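Local structure of cell shape-determining protein MreC (2QF4) at residues A[5-10]-A[36-41]; A[25-30]-A[161-166]; A[48-53]-A[71-76]. The protein helps form and maintain cell shape, probably as part of the elongasome, the machinery that synthesises peripheral peptidoglycan. One frame throughout, in Å; residues are numbered along the deposited sequence.

Interaction 1 of 3, residues A[5-10]-A[36-41]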
loop_
_atom_site.group_PDB
_atom_site.type_symbol
_atom_site.label_atom_id
_atom_site.label_comp_id
_atom_site.label_asym_id
_atom_site.label_seq_id
_atom_site.Cartn_x
_atom_site.Cartn_y
_atom_site.Cartn_z
ATOM N N ALA A 5 6.463 -1.674 -16.319
ATOM C CA ALA A 5 5.274 -1.795 -17.167
ATOM C C ALA A 5 4.106 -2.224 -16.312
ATOM O O ALA A 5 4.244 -3.156 -15.514
ATOM C CB ALA A 5 5.506 -2.793 -18.289
ATOM N N THR A 6 2.983 -1.529 -16.424
ATOM C CA THR A 6 1.806 -1.793 -15.611
ATOM C C THR A 6 0.567 -1.941 -16.463
ATOM O O THR A 6 0.515 -1.560 -17.626
ATOM C CB THR A 6 1.536 -0.755 -14.489
ATOM O OG1 THR A 6 0.930 0.422 -15.045
ATOM C CG2 THR A 6 2.820 -0.399 -13.718
ATOM N N LYS A 7 -0.428 -2.567 -15.861
ATOM C CA LYS A 7 -1.789 -2.635 -16.368
ATOM C C LYS A 7 -2.705 -2.062 -15.310
ATOM O O LYS A 7 -2.497 -2.289 -14.124
ATOM C CB LYS A 7 -2.183 -4.079 -16.705
ATOM C CG LYS A 7 -1.928 -5.091 -15.604
ATOM C CD LYS A 7 -2.201 -6.511 -15.974
ATOM C CE LYS A 7 -1.925 -7.384 -14.776
ATOM N NZ LYS A 7 -2.228 -8.822 -15.028
ATOM N N THR A 8 -3.720 -1.331 -15.745
ATOM C CA THR A 8 -4.570 -0.615 -14.821
ATOM C C THR A 8 -6.027 -0.798 -15.176
ATOM O O THR A 8 -6.378 -1.100 -16.312
ATOM C CB THR A 8 -4.271 0.893 -14.812
ATOM O OG1 THR A 8 -4.884 1.525 -15.956
ATOM C CG2 THR A 8 -2.783 1.220 -14.783
ATOM N N LEU A 9 -6.876 -0.564 -14.187
ATOM C CA LEU A 9 -8.319 -0.648 -14.365
ATOM C C LEU A 9 -8.982 0.290 -13.376
ATOM O O LEU A 9 -8.800 0.141 -12.161
ATOM C CB LEU A 9 -8.770 -2.101 -14.074
ATOM C CG LEU A 9 -10.262 -2.390 -14.187
ATOM C CD1 LEU A 9 -10.846 -2.040 -15.548
ATOM C CD2 LEU A 9 -10.552 -3.823 -13.788
ATOM N N ALA A 10 -9.757 1.247 -13.860
ATOM C CA ALA A 10 -10.484 2.191 -13.010
ATOM C C ALA A 10 -11.915 1.726 -12.913
ATOM O O ALA A 10 -12.518 1.344 -13.915
ATOM C CB ALA A 10 -10.363 3.616 -13.550
ATOM N N SER A 36 -6.796 -8.327 -11.230
ATOM C CA SER A 36 -5.903 -9.415 -10.813
ATOM C C SER A 36 -5.522 -9.285 -9.340
ATOM O O SER A 36 -5.560 -8.220 -8.715
ATOM C CB SER A 36 -4.632 -9.530 -11.709
ATOM O OG SER A 36 -3.895 -8.327 -11.896
ATOM N N GLU A 37 -5.074 -10.407 -8.809
ATOM C CA GLU A 37 -4.782 -10.520 -7.408
ATOM C C GLU A 37 -3.441 -9.810 -7.040
ATOM O O GLU A 37 -3.195 -9.602 -5.857
ATOM C CB GLU A 37 -4.691 -12.010 -6.954
ATOM C CG GLU A 37 -5.103 -13.161 -7.882
ATOM C CD GLU A 37 -6.498 -13.098 -8.466
ATOM O OE1 GLU A 37 -7.480 -13.390 -7.759
ATOM O OE2 GLU A 37 -6.592 -12.838 -9.673
ATOM N N ASN A 38 -2.598 -9.440 -8.005
ATOM C CA ASN A 38 -1.345 -8.742 -7.706
ATOM C C ASN A 38 -1.552 -7.272 -7.614
ATOM O O ASN A 38 -0.575 -6.556 -7.454
ATOM C CB ASN A 38 -0.152 -9.055 -8.716
ATOM C CG ASN A 38 -0.282 -8.361 -10.129
ATOM O OD1 ASN A 38 -1.372 -7.990 -10.558
ATOM N ND2 ASN A 38 0.862 -8.191 -10.840
ATOM N N MET A 39 -2.813 -6.783 -7.743
ATOM C CA MET A 39 -3.011 -5.378 -7.916
ATOM C C MET A 39 -3.113 -4.610 -6.622
ATOM O O MET A 39 -3.679 -5.056 -5.623
ATOM C CB MET A 39 -4.234 -5.094 -8.802
ATOM C CG MET A 39 -4.026 -5.492 -10.256
ATOM S SD MET A 39 -5.500 -5.198 -11.221
ATOM C CE MET A 39 -4.757 -5.210 -12.890
ATOM N N LEU A 40 -2.556 -3.419 -6.699
ATOM C CA LEU A 40 -2.702 -2.377 -5.688
ATOM C C LEU A 40 -3.761 -1.405 -6.151
ATOM O O LEU A 40 -4.194 -1.449 -7.292
ATOM C CB LEU A 40 -1.358 -1.711 -5.394
ATOM C CG LEU A 40 -0.339 -2.620 -4.674
ATOM C CD1 LEU A 40 0.987 -1.898 -4.512
ATOM C CD2 LEU A 40 -0.878 -3.015 -3.284
ATOM N N ALA A 41 -4.222 -0.560 -5.239
ATOM C CA ALA A 41 -5.318 0.356 -5.481
ATOM C C ALA A 41 -4.899 1.773 -5.114
ATOM O O ALA A 41 -4.324 2.008 -4.041
ATOM C CB ALA A 41 -6.531 -0.070 -4.636
#
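Lys7 lays its side chain over the methyl end of Met39 and on toward Ser36, on the first of the two six-stranded antiparallel barrels that make up this alpha-lytic protease-like fold. Strand 160-166 runs between the two segments: Lys7 is bonded through its backbone to Gly165 and Leu40 to Val164, while Met39 packs against Leu163. In Lys7, chi1 of 51° tucks CG in above the residue's own backbone, and the straight chain beyond it carries the ammonium group out to the turn. Met39 lies roughly perpendicular to this chain, with CE 3.9 Å from Lys7 CG. The same methyl also lies 3.9 Å from Lys7 O, so CE meets both the backbone and the side chain of the lysine. Ser36 opens the type I turn that ends at Met39, closed by Met39 N to Ser36 O at 3.2 Å. A weak bond of 3.4 Å from Ser36 N to Met39 SD ties the thioether back to the turn. Lys7 NZ stops 3.6 Å from Ser36 OG without forming a hydrogen bond; that hydroxyl instead donates to Asn38 OD1 at 2.9 Å, tilted 25° from the carbonyl plane.

Interaction 2 of 3, residues A[25-30]-A[161-166]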
loop_
_atom_site.group_PDB
_atom_site.type_symbol
_atom_site.label_atom_id
_atom_site.label_comp_id
_atom_site.label_asym_id
_atom_site.label_seq_id
_atom_site.Cartn_x
_atom_site.Cartn_y
_atom_site.Cartn_z
ATOM N N LEU A 25 -13.366 -1.427 0.445
ATOM C CA LEU A 25 -14.242 -0.923 -0.611
ATOM C C LEU A 25 -14.491 -2.056 -1.588
ATOM O O LEU A 25 -13.660 -2.934 -1.795
ATOM C CB LEU A 25 -13.537 0.216 -1.433
ATOM C CG LEU A 25 -12.974 1.415 -0.711
ATOM C CD1 LEU A 25 -12.260 2.274 -1.678
ATOM C CD2 LEU A 25 -14.129 2.181 -0.003
ATOM N N THR A 26 -15.661 -2.034 -2.217
ATOM C CA THR A 26 -15.980 -2.898 -3.351
ATOM C C THR A 26 -16.108 -2.051 -4.585
ATOM O O THR A 26 -16.818 -1.028 -4.587
ATOM C CB THR A 26 -17.292 -3.676 -3.122
ATOM O OG1 THR A 26 -17.195 -4.371 -1.895
ATOM C CG2 THR A 26 -17.544 -4.652 -4.260
ATOM N N LEU A 27 -15.440 -2.495 -5.650
ATOM C CA LEU A 27 -15.474 -1.876 -6.954
ATOM C C LEU A 27 -16.317 -2.713 -7.916
ATOM O O LEU A 27 -16.385 -3.936 -7.809
ATOM C CB LEU A 27 -14.049 -1.727 -7.517
ATOM C CG LEU A 27 -13.035 -1.098 -6.601
ATOM C CD1 LEU A 27 -11.656 -1.043 -7.317
ATOM C CD2 LEU A 27 -13.485 0.262 -6.168
ATOM N N ASP A 28 -16.926 -2.035 -8.881
ATOM C CA ASP A 28 -17.816 -2.649 -9.868
ATOM C C ASP A 28 -17.127 -3.188 -11.112
ATOM O O ASP A 28 -17.764 -3.267 -12.146
ATOM C CB ASP A 28 -18.938 -1.689 -10.243
ATOM C CG ASP A 28 -18.478 -0.471 -11.017
ATOM O OD1 ASP A 28 -17.271 -0.272 -11.234
ATOM O OD2 ASP A 28 -19.396 0.307 -11.392
ATOM N N ALA A 29 -15.896 -3.672 -11.005
ATOM C CA ALA A 29 -15.196 -4.405 -12.079
ATOM C C ALA A 29 -14.515 -5.544 -11.349
ATOM O O ALA A 29 -13.929 -5.328 -10.287
ATOM C CB ALA A 29 -14.277 -3.523 -12.829
ATOM N N GLY A 30 -14.430 -6.726 -11.945
ATOM C CA GLY A 30 -13.316 -7.565 -11.745
ATOM C C GLY A 30 -12.692 -8.336 -12.835
ATOM O O GLY A 30 -12.165 -7.717 -13.709
ATOM N N ILE A 161 -11.740 4.256 -8.099
ATOM C CA ILE A 161 -10.442 3.753 -7.671
ATOM C C ILE A 161 -9.759 3.138 -8.873
ATOM O O ILE A 161 -10.395 2.505 -9.688
ATOM C CB ILE A 161 -10.634 2.700 -6.571
ATOM C CG1 ILE A 161 -11.303 3.316 -5.336
ATOM C CG2 ILE A 161 -9.331 1.993 -6.207
ATOM C CD1 ILE A 161 -10.524 4.376 -4.603
ATOM N N GLU A 162 -8.455 3.341 -8.967
ATOM C CA GLU A 162 -7.661 2.713 -9.999
ATOM C C GLU A 162 -6.863 1.539 -9.450
ATOM O O GLU A 162 -6.092 1.678 -8.519
ATOM C CB GLU A 162 -6.716 3.741 -10.614
ATOM C CG GLU A 162 -5.958 3.193 -11.820
ATOM C CD GLU A 162 -5.072 4.218 -12.462
ATOM O OE1 GLU A 162 -5.381 5.418 -12.406
ATOM O OE2 GLU A 162 -4.084 3.836 -13.073
ATOM N N LEU A 163 -7.064 0.368 -10.017
ATOM C CA LEU A 163 -6.272 -0.819 -9.710
ATOM C C LEU A 163 -5.074 -0.836 -10.647
ATOM O O LEU A 163 -5.176 -0.491 -11.826
ATOM C CB LEU A 163 -7.097 -2.075 -9.947
ATOM C CG LEU A 163 -8.376 -2.223 -9.138
ATOM C CD1 LEU A 163 -9.050 -3.526 -9.508
ATOM C CD2 LEU A 163 -8.090 -2.077 -7.625
ATOM N N VAL A 164 -3.914 -1.237 -10.114
ATOM C CA VAL A 164 -2.646 -1.206 -10.880
ATOM C C VAL A 164 -1.891 -2.494 -10.549
ATOM O O VAL A 164 -1.674 -2.840 -9.389
ATOM C CB VAL A 164 -1.783 0.018 -10.506
ATOM C CG1 VAL A 164 -0.486 0.092 -11.339
ATOM C CG2 VAL A 164 -2.548 1.352 -10.672
ATOM N N GLY A 165 -1.449 -3.194 -11.588
ATOM C CA GLY A 165 -0.622 -4.391 -11.439
ATOM C C GLY A 165 0.552 -4.377 -12.407
ATOM O O GLY A 165 0.542 -3.674 -13.382
ATOM N N ASN A 166 1.580 -5.152 -12.106
ATOM C CA ASN A 166 2.728 -5.288 -12.976
ATOM C C ASN A 166 2.298 -6.096 -14.170
ATOM O O ASN A 166 1.676 -7.122 -14.005
ATOM C CB ASN A 166 3.841 -6.034 -12.211
ATOM C CG ASN A 166 5.195 -5.850 -12.811
ATOM O OD1 ASN A 166 5.369 -5.920 -14.026
ATOM N ND2 ASN A 166 6.180 -5.686 -11.966
#
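The backbones of Leu25-Leu27 and Ile161-Asn166 cross at 79°, their axes 9.5 Å apart at the closest approach, so the two strands meet through side chains alone. Leu27 does most of the work by dividing its two methyls between two partners. CD2 rests against the branch point of Ile161, 3.8 Å from Ile161 CB, and the two chains run roughly perpendicular. CD1 turns to Leu163, where the two leucines meet end to end, with Leu27 CD1 3.7 Å from Leu163 CD2. Leu25, two residues back along its strand, sends CD1 across the CG1-CD1 arm of Ile161, 3.9 Å from Ile161 CG1. That arm is therefore held between two leucines of one strand. Its chi1 of -62° places CG1 beside the backbone N, and chi2 of -65° bends CD1 round to Leu25, while Ile161 CG2 lies 4.0 Å from Leu27 CD1. Every touching group is aliphatic and buried. Val61 packs on both Leu27 and Leu163, and Ala41 on both Ile161 and Leu163, so strands 59-63 and 40-43 help close the cluster. Inward-pointing residues of strands separated by one neighbour, here 6-16, that pack together in the interior are typical of the hydrophobic core of a closed antiparallel beta-barrel, here the first of the two in this extracellular domain of MreC.

Interaction 3 of 3, residues A[48-53]-A[71-76]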
loop_
_atom_site.group_PDB
_atom_site.type_symbol
_atom_site.label_atom_id
_atom_site.label_comp_id
_atom_site.label_asym_id
_atom_site.label_seq_id
_atom_site.Cartn_x
_atom_site.Cartn_y
_atom_site.Cartn_z
ATOM N N ILE A 48 -3.919 3.558 -1.720
ATOM C CA ILE A 48 -5.012 3.498 -0.730
ATOM C C ILE A 48 -5.356 2.100 -0.266
ATOM O O ILE A 48 -6.046 1.965 0.719
ATOM C CB ILE A 48 -6.255 4.298 -1.188
ATOM C CG1 ILE A 48 -6.894 3.748 -2.470
ATOM C CG2 ILE A 48 -5.887 5.784 -1.353
ATOM C CD1 ILE A 48 -7.767 2.529 -2.249
ATOM N N GLY A 49 -4.826 1.066 -0.893
ATOM C CA GLY A 49 -5.137 -0.281 -0.494
ATOM C C GLY A 49 -4.571 -1.315 -1.440
ATOM O O GLY A 49 -3.831 -0.995 -2.350
ATOM N N SER A 50 -4.974 -2.555 -1.190
ATOM C CA SER A 50 -4.529 -3.734 -1.952
ATOM C C SER A 50 -5.745 -4.565 -2.291
ATOM O O SER A 50 -6.703 -4.594 -1.524
ATOM C CB SER A 50 -3.508 -4.547 -1.153
ATOM O OG SER A 50 -4.009 -4.837 0.138
ATOM N N VAL A 51 -5.721 -5.230 -3.443
ATOM C CA VAL A 51 -6.826 -6.114 -3.791
ATOM C C VAL A 51 -6.826 -7.289 -2.836
ATOM O O VAL A 51 -5.794 -7.950 -2.664
ATOM C CB VAL A 51 -6.736 -6.589 -5.269
ATOM C CG1 VAL A 51 -7.689 -7.737 -5.555
ATOM C CG2 VAL A 51 -6.965 -5.419 -6.229
ATOM N N SER A 52 -7.980 -7.563 -2.227
ATOM C CA SER A 52 -8.087 -8.733 -1.376
ATOM C C SER A 52 -8.919 -9.847 -1.970
ATOM O O SER A 52 -8.729 -10.982 -1.587
ATOM C CB SER A 52 -8.605 -8.335 -0.031
ATOM O OG SER A 52 -9.825 -7.687 -0.136
ATOM N N LYS A 53 -9.837 -9.562 -2.889
ATOM C CA LYS A 53 -10.569 -10.612 -3.587
ATOM C C LYS A 53 -10.999 -10.102 -4.946
ATOM O O LYS A 53 -11.476 -8.975 -5.068
ATOM C CB LYS A 53 -11.784 -10.989 -2.790
ATOM C CG LYS A 53 -12.611 -12.093 -3.415
ATOM C CD LYS A 53 -13.597 -12.614 -2.416
ATOM C CE LYS A 53 -13.859 -14.088 -2.612
ATOM N NZ LYS A 53 -15.225 -14.480 -2.151
ATOM N N ASP A 71 -1.252 -8.331 4.416
ATOM C CA ASP A 71 -1.011 -8.462 2.979
ATOM C C ASP A 71 0.447 -8.324 2.568
ATOM O O ASP A 71 0.761 -8.539 1.396
ATOM C CB ASP A 71 -1.896 -7.490 2.244
ATOM C CG ASP A 71 -3.366 -7.775 2.490
ATOM O OD1 ASP A 71 -3.716 -8.946 2.728
ATOM O OD2 ASP A 71 -4.159 -6.816 2.512
ATOM N N LYS A 72 1.343 -8.001 3.492
ATOM C CA LYS A 72 2.794 -8.002 3.203
ATOM C C LYS A 72 3.085 -7.138 1.983
ATOM O O LYS A 72 3.882 -7.505 1.117
ATOM C CB LYS A 72 3.323 -9.435 3.017
ATOM C CG LYS A 72 3.121 -10.306 4.265
ATOM C CD LYS A 72 3.807 -11.664 4.135
ATOM C CE LYS A 72 3.517 -12.616 5.328
ATOM N NZ LYS A 72 2.198 -13.327 5.108
ATOM N N ILE A 73 2.500 -5.941 1.968
ATOM C CA ILE A 73 2.720 -5.006 0.897
ATOM C C ILE A 73 4.121 -4.420 1.028
ATOM O O ILE A 73 4.458 -3.798 2.036
ATOM C CB ILE A 73 1.691 -3.860 0.889
ATOM C CG1 ILE A 73 0.267 -4.399 0.702
ATOM C CG2 ILE A 73 2.023 -2.848 -0.227
ATOM C CD1 ILE A 73 -0.806 -3.369 1.153
ATOM N N SER A 74 4.947 -4.628 0.007
ATOM C CA SER A 74 6.307 -4.111 -0.030
ATOM C C SER A 74 6.340 -2.603 -0.201
ATOM O O SER A 74 5.656 -2.070 -1.068
ATOM C CB SER A 74 7.016 -4.786 -1.226
ATOM O OG SER A 74 8.239 -4.145 -1.560
ATOM N N VAL A 75 7.147 -1.926 0.614
ATOM C CA VAL A 75 7.393 -0.499 0.516
ATOM C C VAL A 75 8.879 -0.248 0.584
ATOM O O VAL A 75 9.661 -1.087 1.004
ATOM C CB VAL A 75 6.648 0.305 1.637
ATOM C CG1 VAL A 75 5.145 0.188 1.425
ATOM C CG2 VAL A 75 7.049 -0.130 3.047
ATOM N N LYS A 76 9.233 0.955 0.158
ATOM C CA LYS A 76 10.601 1.407 0.264
ATOM C C LYS A 76 10.616 2.870 0.674
ATOM O O LYS A 76 9.718 3.658 0.416
ATOM C CB LYS A 76 11.389 1.162 -1.027
ATOM C CG LYS A 76 10.891 1.891 -2.203
ATOM C CD LYS A 76 11.622 1.491 -3.485
ATOM C CE LYS A 76 11.038 2.213 -4.673
ATOM N NZ LYS A 76 11.756 1.850 -5.940
HETATM O O HOH W 1 -5.036 -7.436 -0.094
#
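Ser50 meets Ile73 and Asp71 where strand 46-54 of the first barrel faces the segment leading into strand 74-79 of the second. The close-packed, apolar part is small and lies between two buried residues. Ile73 puts the end of its side chain against the serine, with CD1 3.7 Å from Ser50 CB and equally far from Ser50 OG. A chi1 of -61° and an extended chi2 of 161° push that methyl out toward the first barrel, while Ile73 also packs on Ile88 of the second. Leu40 and Phe123 lie against Ser50 as well, and Phe123 touches Asp71, so the loop carrying the phenylalanine helps fill the joint between the barrels. The other part is polar and nearer solvent: Asp71 is partly exposed, and a water molecule sits between the two segments. This water donates to Val51 O at 2.7 Å and, more weakly, to Asp71 OD2 at 2.8 Å. It is also hydrogen-bonded to Ser50 OG, again at 2.8 Å, with the direction undecided. Ser50 OG itself comes within 3.1 Å of Asp71 OD2. With chi1 at 52°, this hydroxyl sits over its own backbone, where the isoleucine methyl, the carboxylate and the water can all approach it. At the backbone end of the aspartate, Asn69 OD1 accepts from Asp71 N. An isoleucine methyl and a bridging water are thus among the links between the barrels, with Ser50 OG and Asp71 OD2 close beside them, and the weak water bond would probably favour a charged carboxylate only modestly.

In the fold
From the N terminus, strand 6-16 starts the first barrel, and interaction 1 closes the loop of 25 residues from its beginning to the turn at 36-41. Segment 25-30 lies inside that loop, but its partner 161-166 comes near the chain's end, so interactions 1 and 2 cross. Interaction 2 spans 130 residues, including the whole second barrel, and brings the last strand back to complete the first. Interaction 3 follows interaction 1 in series and nests within interaction 2, linking the barrels. Probable backbone hydrogen bonds join interactions 1 and 2 (Leu9 with Leu163, Leu40 with Val164) and 1 and 3 (Ala41 with Ile48 and Gly49); Leu163 touches Val51 between 2 and 3.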